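Local structure of Ras GTPase-activating-like protein IQGAP2 (Homo sapiens, 5CJP) at residues Leu63-Phe68 against Leu198-Arg203; Leu127-Asn132 against Leu267-Lys272. The protein carries a Ras-GAP-related domain that, as in other IQGAPs, probably binds Rho-family GTPases in their GTP-bound state rather than accelerating hydrolysis. One frame throughout, in Å; residues are numbered along the deposited sequence.

Contact 1 (Leu63-Phe68 against Leu198-Arg203); sequences LLLKLF and LPYGLR
Two first torsions bring L65 and Y200 together. In L65, CG lies beside the backbone N and anti to the carbonyl carbon (chi1 -77°), which carries CG, and with it the branch, toward the first turn of the facing helix. In Y200 a different choice, ring anti to the backbone N (chi1 167°), swings the phenol toward L65, although its CB does not itself point that way. The branches of L65 divide the work. CD1 lies near the plane of the tyrosine ring, 3.8 Å from Y200 CE2; L65 makes this apolar contact at the ring's edge and not over a face. CD2 turns to the backbone instead, 3.7 Å from G201 CA and 4.1 Å from G201 O. Because G201 has no side chain, the methyl rests directly on main chain, and the CA atoms of L65 and G201 are 6.8 Å apart. L65 contributes 54 of the 102 Å² buried, and no hydrogen bond crosses the interface. The polar end of the phenol is satisfied elsewhere, Y200 OH being hydrogen-bonded to P315 O, which probably helps to hold the ring's far end. P199 is the N-cap residue of helix 200-216, and its O accepts from R203 N at 3.1 Å. This helix-helix contact of the all-helical GAP-related region joins the N-terminal half of helix 58-79 to the start of helix 200-216, with P317 of helix 317-320 touching both L65 and Y200. Helix 92-102 packs on L64 and F68, helix 25-34 on L63, L67 and F68, and helix 222-243 on L202.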
ATOM      1  N   LEU E  63      11.833  25.114   7.259  1.00 38.99           N
ATOM      2  CA  LEU E  63      12.921  25.015   6.284  1.00 35.89           C
ATOM      3  C   LEU E  63      12.397  25.073   4.839  1.00 34.94           C
ATOM      4  O   LEU E  63      13.017  25.681   3.941  1.00 33.92           O
ATOM      5  CB  LEU E  63      13.698  23.714   6.513  1.00 35.22           C
ATOM      6  CG  LEU E  63      14.329  23.521   7.898  1.00 32.12           C
ATOM      7  CD1 LEU E  63      14.864  22.105   8.034  1.00 33.96           C
ATOM      8  CD2 LEU E  63      15.439  24.528   8.102  1.00 32.08           C
ATOM      9  N   LEU E  64      11.250  24.444   4.608  1.00 31.30           N
ATOM     10  CA  LEU E  64      10.675  24.442   3.272  1.00 27.75           C
ATOM     11  C   LEU E  64      10.297  25.866   2.905  1.00 30.04           C
ATOM     12  O   LEU E  64      10.433  26.275   1.748  1.00 27.33           O
ATOM     13  CB  LEU E  64       9.447  23.541   3.234  1.00 24.72           C
ATOM     14  CG  LEU E  64       8.667  23.510   1.933  1.00 20.71           C
ATOM     15  CD1 LEU E  64       9.592  23.156   0.786  1.00 24.69           C
ATOM     16  CD2 LEU E  64       7.543  22.507   2.074  1.00 23.97           C
ATOM     17  N   LEU E  65       9.804  26.623   3.887  1.00 32.11           N
ATOM     18  CA  LEU E  65       9.435  28.017   3.646  1.00 36.36           C
ATOM     19  C   LEU E  65      10.677  28.811   3.288  1.00 38.12           C
ATOM     20  O   LEU E  65      10.653  29.646   2.392  1.00 40.42           O
ATOM     21  CB  LEU E  65       8.760  28.643   4.879  1.00 35.49           C
ATOM     22  CG  LEU E  65       7.295  28.236   5.109  1.00 33.08           C
ATOM     23  CD1 LEU E  65       6.793  28.737   6.455  1.00 32.63           C
ATOM     24  CD2 LEU E  65       6.448  28.755   3.959  1.00 30.87           C
ATOM     25  N   LYS E  66      11.775  28.549   3.979  1.00 41.59           N
ATOM     26  CA  LYS E  66      12.998  29.280   3.684  1.00 44.35           C
ATOM     27  C   LYS E  66      13.520  28.861   2.329  1.00 43.51           C
ATOM     28  O   LYS E  66      14.127  29.662   1.620  1.00 44.18           O
ATOM     29  CB  LYS E  66      14.040  29.026   4.765  1.00 49.04           C
ATOM     30  CG  LYS E  66      13.525  29.394   6.144  1.00 55.65           C
ATOM     31  CD  LYS E  66      13.158  30.880   6.235  1.00 59.72           C
ATOM     32  CE  LYS E  66      14.395  31.763   6.101  1.00 61.40           C
ATOM     33  NZ  LYS E  66      14.112  33.164   6.514  1.00 62.12           N
ATOM     34  N   LEU E  67      13.271  27.610   1.958  1.00 42.71           N
ATOM     35  CA  LEU E  67      13.712  27.113   0.659  1.00 41.11           C
ATOM     36  C   LEU E  67      12.921  27.878  -0.400  1.00 41.05           C
ATOM     37  O   LEU E  67      13.483  28.418  -1.349  1.00 41.25           O
ATOM     38  CB  LEU E  67      13.434  25.614   0.552  1.00 42.37           C
ATOM     39  CG  LEU E  67      13.961  24.807  -0.634  1.00 36.70           C
ATOM     40  CD1 LEU E  67      12.823  24.395  -1.500  1.00 32.84           C
ATOM     41  CD2 LEU E  67      15.006  25.592  -1.397  1.00 37.94           C
ATOM     42  N   PHE E  68      11.606  27.920  -0.229  1.00 40.59           N
ATOM     43  CA  PHE E  68      10.735  28.638  -1.157  1.00 41.78           C
ATOM     44  C   PHE E  68      11.171  30.088  -1.289  1.00 43.93           C
ATOM     45  O   PHE E  68      11.313  30.612  -2.407  1.00 42.75           O
ATOM     46  CB  PHE E  68       9.288  28.602  -0.666  1.00 39.50           C
ATOM     47  CG  PHE E  68       8.608  27.299  -0.915  1.00 40.70           C
ATOM     48  CD1 PHE E  68       7.442  26.972  -0.229  1.00 40.18           C
ATOM     49  CD2 PHE E  68       9.116  26.398  -1.858  1.00 39.00           C
ATOM     50  CE1 PHE E  68       6.786  25.761  -0.482  1.00 39.39           C
ATOM     51  CE2 PHE E  68       8.470  25.193  -2.116  1.00 37.42           C
ATOM     52  CZ  PHE E  68       7.304  24.872  -1.432  1.00 38.82           C
ATOM     53  N   LEU E 198      -6.893  30.904   4.894  1.00 46.29           N
ATOM     54  CA  LEU E 198      -5.826  30.610   3.961  1.00 46.17           C
ATOM     55  C   LEU E 198      -4.634  30.069   4.752  1.00 44.18           C
ATOM     56  O   LEU E 198      -4.480  30.346   5.936  1.00 45.70           O
ATOM     57  CB  LEU E 198      -5.392  31.869   3.192  1.00 46.09           C
ATOM     58  CG  LEU E 198      -6.216  32.318   1.996  1.00 42.35           C
ATOM     59  CD1 LEU E 198      -5.440  33.363   1.233  1.00 41.38           C
ATOM     60  CD2 LEU E 198      -6.494  31.139   1.088  1.00 45.46           C
ATOM     61  N   PRO E 199      -3.778  29.284   4.103  1.00 40.61           N
ATOM     62  CA  PRO E 199      -2.607  28.720   4.784  1.00 40.54           C
ATOM     63  C   PRO E 199      -1.562  29.791   5.050  1.00 39.00           C
ATOM     64  O   PRO E 199      -1.314  30.639   4.191  1.00 36.78           O
ATOM     65  CB  PRO E 199      -2.085  27.681   3.790  1.00 40.31           C
ATOM     66  CG  PRO E 199      -3.289  27.319   2.986  1.00 42.35           C
ATOM     67  CD  PRO E 199      -3.986  28.655   2.793  1.00 39.73           C
ATOM     68  N   TYR E 200      -0.952  29.747   6.232  1.00 38.64           N
ATOM     69  CA  TYR E 200       0.102  30.708   6.583  1.00 38.20           C
ATOM     70  C   TYR E 200       1.199  30.731   5.508  1.00 37.59           C
ATOM     71  O   TYR E 200       1.538  31.798   4.976  1.00 37.63           O
ATOM     72  CB  TYR E 200       0.755  30.352   7.926  1.00 39.36           C
ATOM     73  CG  TYR E 200       2.028  31.133   8.157  1.00 42.52           C
ATOM     74  CD1 TYR E 200       1.996  32.510   8.407  1.00 43.62           C
ATOM     75  CD2 TYR E 200       3.275  30.524   8.025  1.00 43.94           C
ATOM     76  CE1 TYR E 200       3.170  33.251   8.505  1.00 44.97           C
ATOM     77  CE2 TYR E 200       4.459  31.257   8.119  1.00 43.85           C
ATOM     78  CZ  TYR E 200       4.404  32.621   8.361  1.00 44.83           C
ATOM     79  OH  TYR E 200       5.581  33.352   8.440  1.00 41.04           O
ATOM     80  N   GLY E 201       1.755  29.549   5.202  1.00 35.06           N
ATOM     81  CA  GLY E 201       2.811  29.444   4.205  1.00 32.57           C
ATOM     82  C   GLY E 201       2.494  30.101   2.863  1.00 32.62           C
ATOM     83  O   GLY E 201       3.346  30.748   2.255  1.00 30.90           O
ATOM     84  N   LEU E 202       1.275  29.926   2.381  1.00 31.38           N
ATOM     85  CA  LEU E 202       0.896  30.547   1.127  1.00 33.06           C
ATOM     86  C   LEU E 202       0.876  32.078   1.275  1.00 37.74           C
ATOM     87  O   LEU E 202       1.331  32.812   0.384  1.00 37.02           O
ATOM     88  CB  LEU E 202      -0.490  30.061   0.702  1.00 28.59           C
ATOM     89  CG  LEU E 202      -1.041  30.690  -0.571  1.00 25.49           C
ATOM     90  CD1 LEU E 202       0.022  30.637  -1.633  1.00 21.93           C
ATOM     91  CD2 LEU E 202      -2.320  29.973  -1.025  1.00 24.48           C
ATOM     92  N   ARG E 203       0.334  32.560   2.389  1.00 39.43           N
ATOM     93  CA  ARG E 203       0.254  33.997   2.624  1.00 43.07           C
ATOM     94  C   ARG E 203       1.653  34.553   2.756  1.00 44.12           C
ATOM     95  O   ARG E 203       1.943  35.665   2.306  1.00 43.21           O
ATOM     96  CB  ARG E 203      -0.538  34.323   3.906  1.00 43.07           C
ATOM     97  CG  ARG E 203      -2.047  34.190   3.781  1.00 41.30           C
ATOM     98  CD  ARG E 203      -2.774  34.655   5.039  1.00 43.04           C
ATOM     99  NE  ARG E 203      -2.801  36.110   5.212  1.00 40.72           N
ATOM    100  CZ  ARG E 203      -3.439  36.733   6.204  1.00 38.39           C
ATOM    101  NH1 ARG E 203      -4.101  36.032   7.107  1.00 37.97           N
ATOM    102  NH2 ARG E 203      -3.429  38.058   6.297  1.00 37.88           N
TER

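Contact 2 (Leu127-Asn132 against Leu267-Lys272); sequences LIINTN and LGSVAK
S269 and T131 bring two hydroxyls near each other in a buried interface without bonding: T131 OG1 and S269 OG are 4.4 Å apart, and no hydrogen bond crosses between 127-132 and 267-272. The serine hydroxyl is instead hydrogen-bonded within its own helix, to R265 O one turn earlier; with chi1 at -73°, OG lies beside the backbone N, on the side from which that carbonyl can be met. The remaining contact is van der Waals, a methyl beside a serine side chain. I129 sends in its CG2 branch, which comes 4.1 Å from S269 OG and 4.2 Å from S269 CB. S269 is therefore met by both I129 and T131, and it gives 49 of the 138 Å² buried. The nearest CA pair is that of I129 and S269, 7.4 Å apart. Between I129 and T131, N130 points its CB away from the helix, and its OD1 closes an Asx turn by accepting from N132 N at 3.0 Å. The N-H...O angle of 146° and the donor's place in the carbonyl plane, on a lone pair, support that assignment. The turn leads directly into helix 133-139, for which N132 is the N-cap residue, while T131 O is hydrogen-bonded to H289 NE2. S269 and K272 also pack on aromatic side chains of a bound protein chain. Within the GAP-family fold, the irregular connection after helix 111-123 is thus seated on helix 261-278. L180 of helix 167-193 touches both I129 and T131, T184 of that helix meets V270, and helix 222-243 packs on A271.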
ATOM      1  N   LEU E 127     -29.599  25.695 -14.385  1.00 57.20           N
ATOM      2  CA  LEU E 127     -28.660  26.769 -14.673  1.00 52.65           C
ATOM      3  C   LEU E 127     -27.873  26.474 -15.937  1.00 53.53           C
ATOM      4  O   LEU E 127     -27.266  25.411 -16.077  1.00 52.33           O
ATOM      5  CB  LEU E 127     -27.706  26.951 -13.501  1.00 48.20           C
ATOM      6  CG  LEU E 127     -26.672  28.066 -13.642  1.00 41.23           C
ATOM      7  CD1 LEU E 127     -27.341  29.443 -13.758  1.00 40.32           C
ATOM      8  CD2 LEU E 127     -25.781  28.004 -12.444  1.00 34.76           C
ATOM      9  N   ILE E 128     -27.901  27.426 -16.865  1.00 55.57           N
ATOM     10  CA  ILE E 128     -27.218  27.305 -18.146  1.00 55.26           C
ATOM     11  C   ILE E 128     -26.734  28.678 -18.555  1.00 56.50           C
ATOM     12  O   ILE E 128     -27.363  29.353 -19.371  1.00 58.55           O
ATOM     13  CB  ILE E 128     -28.165  26.813 -19.242  1.00 56.00           C
ATOM     14  CG1 ILE E 128     -28.700  25.429 -18.892  1.00 55.07           C
ATOM     15  CG2 ILE E 128     -27.452  26.736 -20.562  1.00 54.63           C
ATOM     16  CD1 ILE E 128     -29.837  25.066 -19.757  1.00 72.65           C
ATOM     17  N   ILE E 129     -25.617  29.100 -17.979  1.00 57.08           N
ATOM     18  CA  ILE E 129     -25.045  30.391 -18.311  1.00 57.01           C
ATOM     19  C   ILE E 129     -24.252  30.254 -19.618  1.00 59.54           C
ATOM     20  O   ILE E 129     -23.576  29.241 -19.850  1.00 61.20           O
ATOM     21  CB  ILE E 129     -24.103  30.884 -17.185  1.00 54.23           C
ATOM     22  CG1 ILE E 129     -24.875  30.996 -15.875  1.00 52.36           C
ATOM     23  CG2 ILE E 129     -23.510  32.236 -17.544  1.00 50.41           C
ATOM     24  CD1 ILE E 129     -23.989  31.151 -14.663  1.00 72.65           C
ATOM     25  N   ASN E 130     -24.359  31.259 -20.478  1.00 59.84           N
ATOM     26  CA  ASN E 130     -23.636  31.265 -21.751  1.00 60.55           C
ATOM     27  C   ASN E 130     -23.513  32.693 -22.263  1.00 61.86           C
ATOM     28  O   ASN E 130     -24.451  33.255 -22.832  1.00 62.28           O
ATOM     29  CB  ASN E 130     -24.347  30.420 -22.803  1.00 58.32           C
ATOM     30  CG  ASN E 130     -23.413  29.993 -23.936  1.00 54.09           C
ATOM     31  OD1 ASN E 130     -22.677  30.801 -24.499  1.00 50.81           O
ATOM     32  ND2 ASN E 130     -23.449  28.714 -24.272  1.00 53.80           N
ATOM     33  N   THR E 131     -22.340  33.271 -22.055  1.00 63.59           N
ATOM     34  CA  THR E 131     -22.071  34.640 -22.458  1.00 65.32           C
ATOM     35  C   THR E 131     -21.703  34.791 -23.931  1.00 65.50           C
ATOM     36  O   THR E 131     -21.189  35.831 -24.341  1.00 63.35           O
ATOM     37  CB  THR E 131     -20.938  35.212 -21.599  1.00 67.36           C
ATOM     38  OG1 THR E 131     -19.821  34.311 -21.612  1.00 65.30           O
ATOM     39  CG2 THR E 131     -21.409  35.379 -20.172  1.00 67.55           C
ATOM     40  N   ASN E 132     -21.975  33.759 -24.723  1.00 66.65           N
ATOM     41  CA  ASN E 132     -21.637  33.794 -26.140  1.00 68.48           C
ATOM     42  C   ASN E 132     -22.862  33.857 -27.040  1.00 63.71           C
ATOM     43  O   ASN E 132     -23.531  32.851 -27.279  1.00 60.35           O
ATOM     44  CB  ASN E 132     -20.787  32.573 -26.506  1.00 79.43           C
ATOM     45  CG  ASN E 132     -20.242  32.635 -27.928  1.00 86.99           C
ATOM     46  OD1 ASN E 132     -20.472  33.601 -28.656  1.00 92.73           O
ATOM     47  ND2 ASN E 132     -19.515  31.601 -28.325  1.00 93.75           N
ATOM     48  N   LEU E 267     -19.203  27.057 -14.310  1.00 46.72           N
ATOM     49  CA  LEU E 267     -18.062  27.304 -13.431  1.00 44.34           C
ATOM     50  C   LEU E 267     -17.018  28.138 -14.149  1.00 44.62           C
ATOM     51  O   LEU E 267     -16.450  29.073 -13.580  1.00 43.13           O
ATOM     52  CB  LEU E 267     -17.444  25.992 -12.976  1.00 37.87           C
ATOM     53  CG  LEU E 267     -18.359  25.224 -12.040  1.00 33.32           C
ATOM     54  CD1 LEU E 267     -17.886  23.792 -11.947  1.00 30.01           C
ATOM     55  CD2 LEU E 267     -18.388  25.913 -10.663  1.00 29.77           C
ATOM     56  N   GLY E 268     -16.783  27.782 -15.410  1.00 45.13           N
ATOM     57  CA  GLY E 268     -15.825  28.500 -16.225  1.00 46.04           C
ATOM     58  C   GLY E 268     -16.214  29.953 -16.368  1.00 45.73           C
ATOM     59  O   GLY E 268     -15.356  30.835 -16.321  1.00 45.54           O
ATOM     60  N   SER E 269     -17.504  30.222 -16.543  1.00 45.63           N
ATOM     61  CA  SER E 269     -17.939  31.609 -16.679  1.00 45.23           C
ATOM     62  C   SER E 269     -17.678  32.398 -15.397  1.00 44.16           C
ATOM     63  O   SER E 269     -17.331  33.585 -15.437  1.00 41.35           O
ATOM     64  CB  SER E 269     -19.420  31.672 -17.045  1.00 45.47           C
ATOM     65  OG  SER E 269     -19.624  31.283 -18.393  1.00 43.59           O
ATOM     66  N   VAL E 270     -17.827  31.741 -14.255  1.00 43.08           N
ATOM     67  CA  VAL E 270     -17.591  32.443 -13.014  1.00 44.21           C
ATOM     68  C   VAL E 270     -16.123  32.789 -12.962  1.00 42.69           C
ATOM     69  O   VAL E 270     -15.765  33.913 -12.632  1.00 44.49           O
ATOM     70  CB  VAL E 270     -17.942  31.597 -11.784  1.00 45.17           C
ATOM     71  CG1 VAL E 270     -17.681  32.410 -10.534  1.00 45.35           C
ATOM     72  CG2 VAL E 270     -19.395  31.157 -11.835  1.00 44.71           C
ATOM     73  N   ALA E 271     -15.272  31.827 -13.304  1.00 42.46           N
ATOM     74  CA  ALA E 271     -13.829  32.041 -13.292  1.00 41.90           C
ATOM     75  C   ALA E 271     -13.409  33.194 -14.194  1.00 42.65           C
ATOM     76  O   ALA E 271     -12.484  33.939 -13.873  1.00 41.99           O
ATOM     77  CB  ALA E 271     -13.126  30.794 -13.710  1.00 41.17           C
ATOM     78  N   LYS E 272     -14.084  33.338 -15.327  1.00 43.79           N
ATOM     79  CA  LYS E 272     -13.750  34.409 -16.238  1.00 45.53           C
ATOM     80  C   LYS E 272     -14.104  35.755 -15.606  1.00 47.07           C
ATOM     81  O   LYS E 272     -13.283  36.673 -15.580  1.00 49.42           O
ATOM     82  CB  LYS E 272     -14.476  34.227 -17.569  1.00 46.04           C
ATOM     83  CG  LYS E 272     -14.023  35.203 -18.642  1.00 40.45           C
ATOM     84  CD  LYS E 272     -14.740  34.945 -19.931  1.00 42.37           C
ATOM     85  CE  LYS E 272     -14.441  36.011 -20.973  1.00 41.59           C
ATOM     86  NZ  LYS E 272     -15.324  35.818 -22.171  1.00 43.19           N
TER

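How the contacts relate
Both contacts are buried, yet they lie on opposite sides of the chain's centre: contact 1 is about 14 Å from it and contact 2 about 22 Å, with their own centres about 33 Å apart and nearest atoms about 16 Å. Their segments alternate along the sequence. Helix 222-243 is a shared neighbour. Contact 1 pairs two helices through a leucine against ring edge and glycine backbone; contact 2 sets an irregular connection on a helix, burying about a third more area, with an isoleucine methyl and two hydroxyl-bearing side chains. Another protein's chain is within reach of three residues of contact 1 and six of contact 2.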